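Local structure of transcriptional regulator (Mesorhizobium loti, 3BHQ) at residues Ala23-Lys28 / Thr54-Leu59; Gly29-Ser34 / Ala119-Gln124; Ile74-Thr79 / Phe134-Ala139; Arg97-Val102 / His165-Leu170. The protein probably binds cis-regulatory DNA through an N-terminal helix-turn-helix domain and regulates transcription, as members of the TetR family do. All coordinates share one frame; numbering follows the deposited sequence. Where two conformers were deposited one is given.

Contact 1 (Ala23-Lys28 / Thr54-Leu59); sequences AAFISK and TDKETL. With EDO (1,2-ethanediol), chain E; EDO (1,2-ethanediol), chain K.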
loop_
_atom_site.group_PDB
_atom_site.type_symbol
_atom_site.label_atom_id
_atom_site.label_comp_id
_atom_site.label_asym_id
_atom_site.label_seq_id
_atom_site.Cartn_x
_atom_site.Cartn_y
_atom_site.Cartn_z
ATOM N N ALA A 23 -20.189 -9.080 -2.227
ATOM C CA ALA A 23 -19.878 -9.927 -3.398
ATOM C C ALA A 23 -20.156 -9.201 -4.720
ATOM O O ALA A 23 -19.381 -9.293 -5.678
ATOM C CB ALA A 23 -20.674 -11.242 -3.323
ATOM N N ALA A 24 -21.289 -8.491 -4.781
ATOM C CA ALA A 24 -21.700 -7.754 -5.996
ATOM C C ALA A 24 -20.719 -6.651 -6.367
ATOM O O ALA A 24 -20.301 -6.541 -7.525
ATOM C CB ALA A 24 -23.143 -7.180 -5.843
ATOM N N PHE A 25 -20.367 -5.819 -5.382
ATOM C CA PHE A 25 -19.363 -4.779 -5.611
ATOM C C PHE A 25 -18.011 -5.353 -6.054
ATOM O O PHE A 25 -17.433 -4.838 -6.995
ATOM C CB PHE A 25 -19.170 -3.869 -4.385
ATOM C CG PHE A 25 -20.345 -2.986 -4.062
ATOM C CD1 PHE A 25 -20.962 -2.222 -5.059
ATOM C CD2 PHE A 25 -20.795 -2.844 -2.748
ATOM C CE1 PHE A 25 -22.035 -1.396 -4.766
ATOM C CE2 PHE A 25 -21.876 -1.989 -2.437
ATOM C CZ PHE A 25 -22.487 -1.264 -3.452
ATOM N N ILE A 26 -17.560 -6.423 -5.416
ATOM C CA ILE A 26 -16.279 -7.072 -5.814
ATOM C C ILE A 26 -16.356 -7.612 -7.237
ATOM O O ILE A 26 -15.459 -7.385 -8.045
ATOM C CB ILE A 26 -15.850 -8.142 -4.802
ATOM C CG1 ILE A 26 -15.395 -7.449 -3.515
ATOM C CG2 ILE A 26 -14.742 -9.073 -5.409
ATOM C CD1 ILE A 26 -15.134 -8.346 -2.319
ATOM N N SER A 27 -17.469 -8.255 -7.568
ATOM C CA SER A 27 -17.647 -8.838 -8.885
ATOM C C SER A 27 -17.850 -7.831 -10.017
ATOM O O SER A 27 -17.313 -8.003 -11.095
ATOM C CB SER A 27 -18.839 -9.820 -8.830
ATOM O OG SER A 27 -19.087 -10.426 -10.087
ATOM N N LYS A 28 -18.624 -6.780 -9.771
ATOM C CA LYS A 28 -19.062 -5.870 -10.826
ATOM C C LYS A 28 -18.555 -4.450 -10.716
ATOM O O LYS A 28 -18.706 -3.687 -11.679
ATOM C CB LYS A 28 -20.593 -5.803 -10.791
ATOM C CG LYS A 28 -21.321 -7.145 -10.836
ATOM C CD LYS A 28 -21.131 -7.835 -12.151
ATOM C CE LYS A 28 -22.021 -9.085 -12.251
ATOM N NZ LYS A 28 -21.624 -10.153 -11.259
ATOM N N THR A 54 -30.758 3.091 2.183
ATOM C CA THR A 54 -30.958 4.366 1.457
ATOM C C THR A 54 -30.510 4.411 -0.005
ATOM O O THR A 54 -31.315 4.774 -0.879
ATOM C CB THR A 54 -30.336 5.551 2.242
ATOM O OG1 THR A 54 -31.144 5.741 3.400
ATOM C CG2 THR A 54 -30.340 6.893 1.419
ATOM N N ASP A 55 -29.239 4.157 -0.238
ATOM C CA ASP A 55 -28.699 4.199 -1.590
ATOM C C ASP A 55 -27.457 3.354 -1.709
ATOM O O ASP A 55 -26.946 2.850 -0.713
ATOM C CB ASP A 55 -28.521 5.661 -2.079
ATOM C CG ASP A 55 -27.560 6.481 -1.250
ATOM O OD1 ASP A 55 -26.630 5.940 -0.594
ATOM O OD2 ASP A 55 -27.718 7.729 -1.310
ATOM N N LYS A 56 -26.984 3.191 -2.946
ATOM C CA LYS A 56 -25.870 2.332 -3.240
ATOM C C LYS A 56 -24.579 2.830 -2.568
ATOM O O LYS A 56 -23.764 2.022 -2.086
ATOM C CB LYS A 56 -25.729 2.195 -4.759
ATOM C CG LYS A 56 -24.903 1.034 -5.204
ATOM C CD LYS A 56 -24.994 0.781 -6.715
ATOM C CE LYS A 56 -24.419 1.911 -7.544
ATOM N NZ LYS A 56 -24.507 1.624 -9.006
ATOM N N GLU A 57 -24.425 4.154 -2.471
ATOM C CA GLU A 57 -23.240 4.742 -1.829
ATOM C C GLU A 57 -23.190 4.411 -0.328
ATOM O O GLU A 57 -22.135 4.061 0.208
ATOM C CB GLU A 57 -23.218 6.271 -2.033
ATOM C CG GLU A 57 -22.077 7.011 -1.357
ATOM C CD GLU A 57 -21.950 8.463 -1.807
ATOM O OE1 GLU A 57 -22.975 9.062 -2.246
ATOM O OE2 GLU A 57 -20.842 8.997 -1.681
ATOM N N THR A 58 -24.318 4.592 0.336
ATOM C CA THR A 58 -24.482 4.262 1.753
ATOM C C THR A 58 -24.222 2.788 2.018
ATOM O O THR A 58 -23.493 2.428 2.964
ATOM C CB THR A 58 -25.863 4.727 2.257
ATOM O OG1 THR A 58 -26.024 6.134 2.013
ATOM C CG2 THR A 58 -26.038 4.426 3.761
ATOM N N LEU A 59 -24.784 1.925 1.167
ATOM C CA LEU A 59 -24.594 0.496 1.303
ATOM C C LEU A 59 -23.105 0.105 1.146
ATOM O O LEU A 59 -22.610 -0.723 1.899
ATOM C CB LEU A 59 -25.477 -0.234 0.291
ATOM C CG LEU A 59 -25.431 -1.770 0.271
ATOM C CD1 LEU A 59 -25.510 -2.440 1.646
ATOM C CD2 LEU A 59 -26.530 -2.364 -0.648
HETATM C C1 EDO E . -21.686 -11.318 -7.811
HETATM O O1 EDO E . -21.720 -12.660 -7.308
HETATM C C2 EDO E . -23.065 -10.681 -7.744
HETATM O O2 EDO E . -23.286 -9.767 -8.819
HETATM C C1 EDO K . -14.643 -4.455 -10.437
HETATM O O1 EDO K . -13.599 -3.542 -10.780
HETATM C C2 EDO K . -14.464 -5.764 -11.190
HETATM O O2 EDO K . -15.308 -5.760 -12.343
#
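A small, mostly apolar contact joins Phe25, near the end of helix 9-28, to Lys56 and Leu59 in the first turn of helix 56-83, within the helical DNA-binding domain of this TetR-family protein. Phe25 reaches across with the rim of its ring: CZ lies 3.8 Å from CG of Lys56, which sits in the ring plane at the edge. On the neighbouring stretch of that rim, Phe25 CE2 is 4.5 Å from Leu59 CG. The ring also stacks with Phe60, so a flat, rigid phenylalanine suits the place. Lys56 offers methylenes here because CG is anti to its backbone N (chi1 -162°); a bend at chi3 then takes NZ to the carbonyls of Tyr30 and Thr33. Asp55 N-caps the helix, its OD1 accepting from Thr58 N at 2.8 Å and also from Thr58 OG1. Leucine in place of Phe25 would probably leave Phe60 without its stacking partner and a gap beside the Lys56 methylenes. Lysine thus works in two parts, its aliphatic stem burying against an aromatic edge while its ammonium bonds to two backbone oxygens and lies against the Tyr30 ring, which probably lets a charged residue line this interface.

Contact 2 (Gly29-Ser34 / Ala119-Gln124); sequences GYDGTS and ADRMPQ. With EDO (1,2-ethanediol), chain H; EDO (1,2-ethanediol), chain L.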
loop_
_atom_site.group_PDB
_atom_site.type_symbol
_atom_site.label_atom_id
_atom_site.label_comp_id
_atom_site.label_asym_id
_atom_site.label_seq_id
_atom_site.Cartn_x
_atom_site.Cartn_y
_atom_site.Cartn_z
ATOM N N GLY A 29 -18.031 -4.077 -9.544
ATOM C CA GLY A 29 -17.693 -2.687 -9.259
ATOM C C GLY A 29 -18.963 -1.936 -8.906
ATOM O O GLY A 29 -20.094 -2.412 -9.107
ATOM N N TYR A 30 -18.786 -0.737 -8.376
ATOM C CA TYR A 30 -19.907 0.108 -7.978
ATOM C C TYR A 30 -20.890 0.396 -9.114
ATOM O O TYR A 30 -22.097 0.190 -8.952
ATOM C CB TYR A 30 -19.342 1.399 -7.404
ATOM C CG TYR A 30 -20.337 2.354 -6.873
ATOM C CD1 TYR A 30 -20.909 2.140 -5.613
ATOM C CD2 TYR A 30 -20.705 3.490 -7.595
ATOM C CE1 TYR A 30 -21.828 3.022 -5.092
ATOM C CE2 TYR A 30 -21.620 4.399 -7.077
ATOM C CZ TYR A 30 -22.182 4.143 -5.806
ATOM O OH TYR A 30 -23.071 5.020 -5.269
ATOM N N ASP A 31 -20.375 0.793 -10.282
ATOM C CA ASP A 31 -21.243 1.122 -11.425
ATOM C C ASP A 31 -21.881 -0.074 -12.081
ATOM O O ASP A 31 -22.862 0.098 -12.782
ATOM C CB ASP A 31 -20.493 1.894 -12.527
ATOM C CG ASP A 31 -20.155 3.300 -12.136
ATOM O OD1 ASP A 31 -20.899 3.896 -11.321
ATOM O OD2 ASP A 31 -19.160 3.827 -12.691
ATOM N N GLY A 32 -21.336 -1.264 -11.856
ATOM C CA GLY A 32 -21.833 -2.489 -12.482
ATOM C C GLY A 32 -22.949 -3.200 -11.747
ATOM O O GLY A 32 -23.436 -4.220 -12.236
ATOM N N THR A 33 -23.321 -2.705 -10.567
ATOM C CA THR A 33 -24.408 -3.310 -9.785
ATOM C C THR A 33 -25.405 -2.248 -9.371
ATOM O O THR A 33 -25.264 -1.070 -9.704
ATOM C CB THR A 33 -23.871 -4.161 -8.591
ATOM O OG1 THR A 33 -24.944 -4.943 -8.025
ATOM C CG2 THR A 33 -23.241 -3.299 -7.509
ATOM N N SER A 34 -26.456 -2.694 -8.698
ATOM C CA SER A 34 -27.525 -1.820 -8.295
ATOM C C SER A 34 -28.218 -2.320 -7.048
ATOM O O SER A 34 -28.075 -3.481 -6.651
ATOM C CB SER A 34 -28.564 -1.730 -9.420
ATOM O OG SER A 34 -29.152 -2.994 -9.665
ATOM N N ALA A 119 -11.236 6.735 -4.073
ATOM C CA ALA A 119 -10.691 7.727 -3.134
ATOM C C ALA A 119 -11.204 9.150 -3.395
ATOM O O ALA A 119 -11.435 9.909 -2.462
ATOM C CB ALA A 119 -9.144 7.721 -3.159
ATOM N N ASP A 120 -11.382 9.500 -4.667
ATOM C CA ASP A 120 -11.884 10.835 -5.040
ATOM C C ASP A 120 -13.388 10.893 -5.137
ATOM O O ASP A 120 -13.991 11.856 -4.675
ATOM C CB ASP A 120 -11.275 11.302 -6.367
ATOM C CG ASP A 120 -9.783 11.547 -6.254
ATOM O OD1 ASP A 120 -9.349 12.303 -5.348
ATOM O OD2 ASP A 120 -9.037 10.967 -7.051
ATOM N N ARG A 121 -13.990 9.857 -5.726
ATOM C CA ARG A 121 -15.435 9.787 -5.924
ATOM C C ARG A 121 -16.203 9.628 -4.609
ATOM O O ARG A 121 -17.264 10.273 -4.389
ATOM C CB ARG A 121 -15.733 8.591 -6.821
ATOM C CG ARG A 121 -17.105 8.519 -7.313
ATOM C CD ARG A 121 -17.273 7.328 -8.172
ATOM N NE ARG A 121 -18.612 7.320 -8.743
ATOM C CZ ARG A 121 -19.099 6.373 -9.529
ATOM N NH1 ARG A 121 -18.360 5.323 -9.870
ATOM N NH2 ARG A 121 -20.347 6.505 -9.968
HETATM N N MSE A 122 -15.709 8.719 -3.755
HETATM C CA MSE A 122 -16.371 8.420 -2.459
HETATM C C MSE A 122 -15.256 8.317 -1.409
HETATM O O MSE A 122 -14.910 7.216 -0.958
HETATM C CB MSE A 122 -17.187 7.133 -2.553
HETATM C CG MSE A 122 -18.425 7.235 -3.426
HETATM SE SE MSE A 122 -19.432 5.608 -3.665
HETATM C CE MSE A 122 -18.222 4.747 -4.898
ATOM N N PRO A 123 -14.678 9.466 -1.015
ATOM C CA PRO A 123 -13.530 9.500 -0.098
ATOM C C PRO A 123 -13.830 8.862 1.242
ATOM O O PRO A 123 -12.914 8.377 1.890
ATOM C CB PRO A 123 -13.210 10.996 0.043
ATOM C CG PRO A 123 -14.362 11.707 -0.465
ATOM C CD PRO A 123 -15.135 10.821 -1.364
ATOM N N GLN A 124 -15.106 8.858 1.639
ATOM C CA GLN A 124 -15.493 8.274 2.929
ATOM C C GLN A 124 -15.192 6.782 3.081
ATOM O O GLN A 124 -15.031 6.306 4.205
ATOM C CB GLN A 124 -16.945 8.578 3.272
ATOM C CG GLN A 124 -18.002 7.854 2.489
ATOM C CD GLN A 124 -18.282 8.368 1.109
ATOM O OE1 GLN A 124 -17.619 9.270 0.588
ATOM N NE2 GLN A 124 -19.337 7.784 0.497
HETATM C C1 EDO H . -21.086 8.366 -5.891
HETATM O O1 EDO H . -20.655 8.818 -7.178
HETATM C C2 EDO H . -22.609 8.418 -5.820
HETATM O O2 EDO H . -23.169 7.312 -6.548
HETATM C C1 EDO L . -8.545 7.826 -7.274
HETATM O O1 EDO L . -8.637 8.873 -8.262
HETATM C C2 EDO L . -8.086 6.585 -8.022
HETATM O O2 EDO L . -9.031 6.171 -9.034
#
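One face of the Tyr30 ring is covered by the selenomethionine Met122, whose CE stands 3.7 Å from the ring centroid and only 8° off the normal; the edge near the hydroxyl meets an ethanediol. The Arg121 guanidinium in turn has CD2 of Tyr30 over one face, 3.7 Å from NH1, and the carboxylate of Asp31 at its edge. Ring and guanidinium planes are 81° apart, so the two groups are not stacked. The salt bridge uses the syn lone pair of Asp31 OD1, with Arg121 NH2 at 3.0 Å; the bonds from NH1 to both carboxylate oxygens are weak. Arg121 was modelled in two conformers, and this geometry is that of one of them. Met122 SE lies over the same ring face, 4.0 Å from the Tyr30 centroid, and the bend at chi3 (-75°) folds CE over the ring centre. The long, flexible chain of methionine, here with selenium in place of sulfur, suits a broad aromatic face. Serine at Tyr30 would probably strip Met122 of its aromatic platform and leave the Lys56 ammonium without its cation-pi partner. The Met-aromatic contact and its ionic rim join the turn before helix 35-42, which leads into the predicted helix-turn-helix, to the connection between helices 106-117 and 123-150: a junction between the DNA-binding and C-terminal domains of a TetR-type regulator.

Contact 3 (Ile74-Thr79 / Phe134-Ala139); sequences IIESVT and FERMLA
Ile75 and Met137 meet where helices 56-83 and 123-150 come close, their CA atoms 6.6 Å apart. The touch is at the base of the side chains: Ile75 CG1 lies 4.2 Å from Met137 CB, and CG2 of the same isoleucine is equally near, so the two branches of the beta-branched residue straddle that methylene. Met137 is a selenomethionine modelled in two conformers; in the one described, CG sits between the backbone N and the carbonyl carbon (chi1 82°), and the selenium end does not join the contact with Ile75. At the exposed margin, Glu76 and Arg136 cross at about a right angle. Arg136 NH2 points at Glu76 OE2 in a nearly straight line (163°), yet the 3.4 Å separation makes this a weak bond within the salt bridge. A water bridges the same pair, donating to Glu76 OE2 at 3.0 Å and accepting from Arg136 NE at 2.9 Å. Long charged chains suit this margin, since they can span the groove while their ends stay hydrated. The two helices belong to the all-helical TetR architecture, in which helix 56-83 runs from the DNA-binding domain into the C-terminal one. Farther out, Asp73 makes a long, weak ion pair with the same Arg136 NH2. On the buried side, Ile75 packs on Leu99, while Met137 reaches Leu103 and Phe167. Beyond them the helix carrying Met137 faces the second subunit, where Phe134 meets Trp172 and Leu138 packs on Ile173 of that neighbouring chain.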
loop_
_atom_site.group_PDB
_atom_site.type_symbol
_atom_site.label_atom_id
_atom_site.label_comp_id
_atom_site.label_asym_id
_atom_site.label_seq_id
_atom_site.Cartn_x
_atom_site.Cartn_y
_atom_site.Cartn_z
ATOM N N ILE A 74 -10.863 -11.190 13.757
ATOM C CA ILE A 74 -9.841 -12.224 13.532
ATOM C C ILE A 74 -8.499 -11.802 14.114
ATOM O O ILE A 74 -7.861 -12.588 14.823
ATOM C CB ILE A 74 -9.678 -12.638 12.025
ATOM C CG1 ILE A 74 -10.989 -13.186 11.465
ATOM C CG2 ILE A 74 -8.581 -13.719 11.904
ATOM C CD1 ILE A 74 -10.973 -13.479 9.979
ATOM N N ILE A 75 -8.088 -10.559 13.861
ATOM C CA ILE A 75 -6.820 -10.033 14.403
ATOM C C ILE A 75 -6.832 -10.061 15.941
ATOM O O ILE A 75 -5.826 -10.444 16.559
ATOM C CB ILE A 75 -6.465 -8.605 13.872
ATOM C CG1 ILE A 75 -6.350 -8.571 12.333
ATOM C CG2 ILE A 75 -5.186 -8.096 14.508
ATOM C CD1 ILE A 75 -5.548 -9.642 11.704
ATOM N N GLU A 76 -7.950 -9.676 16.556
ATOM C CA GLU A 76 -8.061 -9.756 18.027
ATOM C C GLU A 76 -7.850 -11.180 18.578
ATOM O O GLU A 76 -7.205 -11.342 19.622
ATOM C CB GLU A 76 -9.399 -9.206 18.541
ATOM C CG GLU A 76 -9.493 -7.680 18.496
ATOM C CD GLU A 76 -10.792 -7.115 19.084
ATOM O OE1 GLU A 76 -11.768 -7.875 19.299
ATOM O OE2 GLU A 76 -10.823 -5.888 19.333
ATOM N N SER A 77 -8.383 -12.184 17.890
ATOM C CA SER A 77 -8.224 -13.578 18.336
ATOM C C SER A 77 -6.761 -14.016 18.267
ATOM O O SER A 77 -6.269 -14.643 19.185
ATOM C CB SER A 77 -9.097 -14.541 17.534
ATOM O OG SER A 77 -8.759 -14.550 16.162
ATOM N N VAL A 78 -6.074 -13.652 17.186
ATOM C CA VAL A 78 -4.652 -14.027 17.002
ATOM C C VAL A 78 -3.682 -13.254 17.914
ATOM O O VAL A 78 -2.697 -13.834 18.398
ATOM C CB VAL A 78 -4.238 -14.021 15.489
ATOM C CG1 VAL A 78 -5.156 -14.954 14.700
ATOM C CG2 VAL A 78 -4.256 -12.639 14.886
ATOM N N THR A 79 -3.950 -11.975 18.179
ATOM C CA THR A 79 -3.125 -11.211 19.135
ATOM C C THR A 79 -3.355 -11.756 20.553
ATOM O O THR A 79 -2.419 -11.806 21.341
ATOM C CB THR A 79 -3.319 -9.683 19.055
ATOM O OG1 THR A 79 -4.705 -9.377 19.197
ATOM C CG2 THR A 79 -2.812 -9.164 17.719
ATOM N N PHE A 134 -7.505 -0.445 9.178
ATOM C CA PHE A 134 -6.060 -0.317 9.344
ATOM C C PHE A 134 -5.620 0.135 10.751
ATOM O O PHE A 134 -4.822 -0.556 11.420
ATOM C CB PHE A 134 -5.543 0.677 8.287
ATOM C CG PHE A 134 -4.041 0.887 8.288
ATOM C CD1 PHE A 134 -3.241 0.189 7.382
ATOM C CD2 PHE A 134 -3.462 1.825 9.106
ATOM C CE1 PHE A 134 -1.865 0.420 7.365
ATOM C CE2 PHE A 134 -2.075 2.034 9.077
ATOM C CZ PHE A 134 -1.311 1.330 8.197
ATOM N N GLU A 135 -6.137 1.278 11.205
ATOM C CA GLU A 135 -5.740 1.818 12.521
ATOM C C GLU A 135 -6.138 0.890 13.660
ATOM O O GLU A 135 -5.360 0.690 14.588
ATOM C CB GLU A 135 -6.253 3.225 12.753
ATOM C CG GLU A 135 -5.559 4.240 11.920
ATOM C CD GLU A 135 -5.900 5.645 12.320
ATOM O OE1 GLU A 135 -7.088 5.962 12.422
ATOM O OE2 GLU A 135 -4.956 6.447 12.517
ATOM N N ARG A 136 -7.331 0.297 13.551
ATOM C CA ARG A 136 -7.810 -0.618 14.581
ATOM C C ARG A 136 -6.925 -1.857 14.735
ATOM O O ARG A 136 -6.648 -2.246 15.872
ATOM C CB ARG A 136 -9.258 -0.998 14.328
ATOM C CG ARG A 136 -9.866 -1.724 15.493
ATOM C CD ARG A 136 -11.285 -2.199 15.223
ATOM N NE ARG A 136 -11.584 -3.398 16.035
ATOM C CZ ARG A 136 -12.710 -4.114 15.964
ATOM N NH1 ARG A 136 -13.672 -3.779 15.110
ATOM N NH2 ARG A 136 -12.850 -5.197 16.742
HETATM N N MSE A 137 -6.400 -2.415 13.638
HETATM C CA MSE A 137 -5.564 -3.617 13.750
HETATM C C MSE A 137 -4.168 -3.264 14.312
HETATM O O MSE A 137 -3.591 -4.053 15.063
HETATM C CB MSE A 137 -5.594 -4.477 12.474
HETATM C CG MSE A 137 -4.725 -4.147 11.307
HETATM SE SE MSE A 137 -5.303 -5.326 9.798
HETATM C CE MSE A 137 -6.607 -4.199 8.959
ATOM N N LEU A 138 -3.650 -2.078 13.982
ATOM C CA LEU A 138 -2.374 -1.625 14.590
ATOM C C LEU A 138 -2.605 -1.354 16.082
ATOM O O LEU A 138 -1.761 -1.731 16.911
ATOM C CB LEU A 138 -1.821 -0.372 13.910
ATOM C CG LEU A 138 -1.196 -0.604 12.529
ATOM C CD1 LEU A 138 -0.575 0.715 12.067
ATOM C CD2 LEU A 138 -0.150 -1.722 12.511
ATOM N N ALA A 139 -3.742 -0.738 16.429
ATOM C CA ALA A 139 -4.066 -0.431 17.839
ATOM C C ALA A 139 -4.202 -1.723 18.676
ATOM O O ALA A 139 -3.752 -1.755 19.829
ATOM C CB ALA A 139 -5.320 0.430 17.950
HETATM O O HOH W 1 -10.405 -3.016 18.633
#

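Contact 4 (Arg97-Val102 / His165-Leu170); sequences RRLIAV and HLFGML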
loop_
_atom_site.group_PDB
_atom_site.type_symbol
_atom_site.label_atom_id
_atom_site.label_comp_id
_atom_site.label_asym_id
_atom_site.label_seq_id
_atom_site.Cartn_x
_atom_site.Cartn_y
_atom_site.Cartn_z
ATOM N N ARG A 97 2.310 -15.423 10.477
ATOM C CA ARG A 97 1.752 -16.345 9.483
ATOM C C ARG A 97 0.236 -16.159 9.322
ATOM O O ARG A 97 -0.274 -16.144 8.188
ATOM C CB ARG A 97 2.097 -17.796 9.831
ATOM C CG ARG A 97 3.578 -18.113 9.723
ATOM C CD ARG A 97 3.871 -19.444 10.382
ATOM N NE ARG A 97 5.303 -19.764 10.456
ATOM C CZ ARG A 97 5.776 -20.961 10.830
ATOM N NH1 ARG A 97 4.962 -21.977 11.131
ATOM N NH2 ARG A 97 7.086 -21.175 10.885
ATOM N N ARG A 98 -0.489 -15.978 10.437
ATOM C CA ARG A 98 -1.942 -15.746 10.388
ATOM C C ARG A 98 -2.271 -14.385 9.770
ATOM O O ARG A 98 -3.219 -14.276 8.988
ATOM C CB ARG A 98 -2.597 -15.851 11.773
ATOM C CG ARG A 98 -2.556 -17.232 12.395
ATOM C CD ARG A 98 -3.521 -18.241 11.731
ATOM N NE ARG A 98 -4.935 -17.899 11.944
ATOM C CZ ARG A 98 -5.785 -17.344 11.069
ATOM N NH1 ARG A 98 -7.036 -17.106 11.464
ATOM N NH2 ARG A 98 -5.435 -17.040 9.816
ATOM N N LEU A 99 -1.495 -13.346 10.121
ATOM C CA LEU A 99 -1.703 -11.981 9.568
ATOM C C LEU A 99 -1.563 -11.986 8.061
ATOM O O LEU A 99 -2.383 -11.369 7.363
ATOM C CB LEU A 99 -0.721 -10.955 10.151
ATOM C CG LEU A 99 -0.818 -10.578 11.626
ATOM C CD1 LEU A 99 0.346 -9.632 11.974
ATOM C CD2 LEU A 99 -2.183 -9.949 11.963
ATOM N N ILE A 100 -0.521 -12.637 7.556
ATOM C CA ILE A 100 -0.317 -12.764 6.098
ATOM C C ILE A 100 -1.500 -13.436 5.452
ATOM O O ILE A 100 -2.042 -12.950 4.485
ATOM C CB ILE A 100 0.937 -13.605 5.721
ATOM C CG1 ILE A 100 2.187 -12.795 6.023
ATOM C CG2 ILE A 100 0.920 -14.017 4.220
ATOM C CD1 ILE A 100 3.472 -13.555 5.787
ATOM N N ALA A 101 -1.934 -14.567 6.001
ATOM C CA ALA A 101 -3.065 -15.325 5.412
ATOM C C ALA A 101 -4.373 -14.525 5.386
ATOM O O ALA A 101 -5.094 -14.532 4.387
ATOM C CB ALA A 101 -3.263 -16.647 6.142
ATOM N N VAL A 102 -4.667 -13.821 6.472
ATOM C CA VAL A 102 -5.873 -13.006 6.583
ATOM C C VAL A 102 -5.842 -11.780 5.664
ATOM O O VAL A 102 -6.795 -11.503 4.917
ATOM C CB VAL A 102 -6.098 -12.557 8.066
ATOM C CG1 VAL A 102 -7.202 -11.519 8.198
ATOM C CG2 VAL A 102 -6.380 -13.775 8.931
ATOM N N HIS A 165 5.872 -1.326 12.399
ATOM C CA HIS A 165 7.129 -1.943 11.918
ATOM C C HIS A 165 6.978 -3.410 11.584
ATOM O O HIS A 165 7.462 -3.860 10.540
ATOM C CB HIS A 165 8.283 -1.702 12.877
ATOM C CG HIS A 165 8.722 -0.270 12.922
ATOM N ND1 HIS A 165 9.571 0.207 13.890
ATOM C CD2 HIS A 165 8.387 0.789 12.155
ATOM C CE1 HIS A 165 9.806 1.488 13.672
ATOM N NE2 HIS A 165 9.097 1.868 12.624
ATOM N N LEU A 166 6.295 -4.172 12.458
ATOM C CA LEU A 166 6.028 -5.596 12.174
ATOM C C LEU A 166 5.182 -5.699 10.884
ATOM O O LEU A 166 5.530 -6.440 9.974
ATOM C CB LEU A 166 5.297 -6.278 13.354
ATOM C CG LEU A 166 4.962 -7.754 13.095
ATOM C CD1 LEU A 166 6.242 -8.617 12.798
ATOM C CD2 LEU A 166 4.106 -8.358 14.243
ATOM N N PHE A 167 4.064 -4.983 10.826
ATOM C CA PHE A 167 3.188 -5.027 9.663
ATOM C C PHE A 167 3.904 -4.567 8.388
ATOM O O PHE A 167 3.750 -5.200 7.334
ATOM C CB PHE A 167 1.912 -4.193 9.877
ATOM C CG PHE A 167 0.840 -4.899 10.679
ATOM C CD1 PHE A 167 0.954 -5.090 12.040
ATOM C CD2 PHE A 167 -0.324 -5.335 10.054
ATOM C CE1 PHE A 167 -0.071 -5.706 12.771
ATOM C CE2 PHE A 167 -1.361 -5.955 10.786
ATOM C CZ PHE A 167 -1.227 -6.140 12.153
ATOM N N GLY A 168 4.690 -3.509 8.511
ATOM C CA GLY A 168 5.437 -2.990 7.367
ATOM C C GLY A 168 6.465 -3.981 6.836
ATOM O O GLY A 168 6.534 -4.217 5.630
HETATM N N MSE A 169 7.237 -4.603 7.723
HETATM C CA MSE A 169 8.220 -5.609 7.269
HETATM C C MSE A 169 7.545 -6.809 6.645
HETATM O O MSE A 169 8.002 -7.340 5.624
HETATM C CB MSE A 169 9.154 -6.004 8.397
HETATM C CG MSE A 169 10.048 -4.914 8.715
HETATM SE SE MSE A 169 11.470 -5.438 9.855
HETATM C CE MSE A 169 10.502 -5.209 11.292
ATOM N N LEU A 170 6.433 -7.237 7.244
ATOM C CA LEU A 170 5.707 -8.385 6.781
ATOM C C LEU A 170 5.014 -8.174 5.445
ATOM O O LEU A 170 4.959 -9.099 4.618
ATOM C CB LEU A 170 4.633 -8.741 7.829
ATOM C CG LEU A 170 3.869 -10.024 7.745
ATOM C CD1 LEU A 170 4.847 -11.179 7.963
ATOM C CD2 LEU A 170 2.781 -9.978 8.849
#
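Helix 97-102, carrying Leu99 and Ile100, crosses helix 165-170, carrying Phe167 and Leu170, at -62°, with the segment axes 11.1 Å apart at closest approach. This is steep helix-helix packing in the core of the C-terminal domain of a TetR-type fold, and no hydrogen bond passes between the segments. Leu99 sends CD1 over one face of the Phe167 ring, displaced toward the rim: it lies 4.2 Å from the ring centroid, a CH-pi contact, with CZ its nearest ring atom at 3.8 Å. Leucine suits this place because its fork brings CD2 to the same ring corner. Leu170, with CG anti to its backbone N (chi1 -170°), projects into the other helix and splits its two methyls between neighbours. CD1 goes to Ile100, whose CD1 approaches to 3.5 Å in one of the two conformers modelled for that isoleucine. Helix 159-181 also faces the second subunit, where Phe167 packs on Trp172 and His165 on Met169 of that chain, so the contact backs the dimer interface. The other methyl of Leu170, CD2, is wedged beside Leu99, 3.9 Å from its CB and 4.0 Å from its CD1.

How the contacts relate
Contacts 1 and 4 are buried and apolar across their segments, whereas contacts 2 and 3 are only partly buried and each adds an aspartate or glutamate to arginine salt bridge at its exposed margin. Contacts 1 and 2, with centres about 8 Å apart, share a junction at the DNA-binding end: Lys56 of the first bonds to the carbonyls of Tyr30 and Thr33 in the second. Contacts 3 and 4 adjoin in the C-terminal domain, Ile75 packing on Leu99 and Leu138 on Phe167, and both touch the second subunit. Helix 56-83 serves contacts 1 and 3 and so connects the two regions; helix 123-150 begins just after the touching residues of contact 2 and carries those of contact 3.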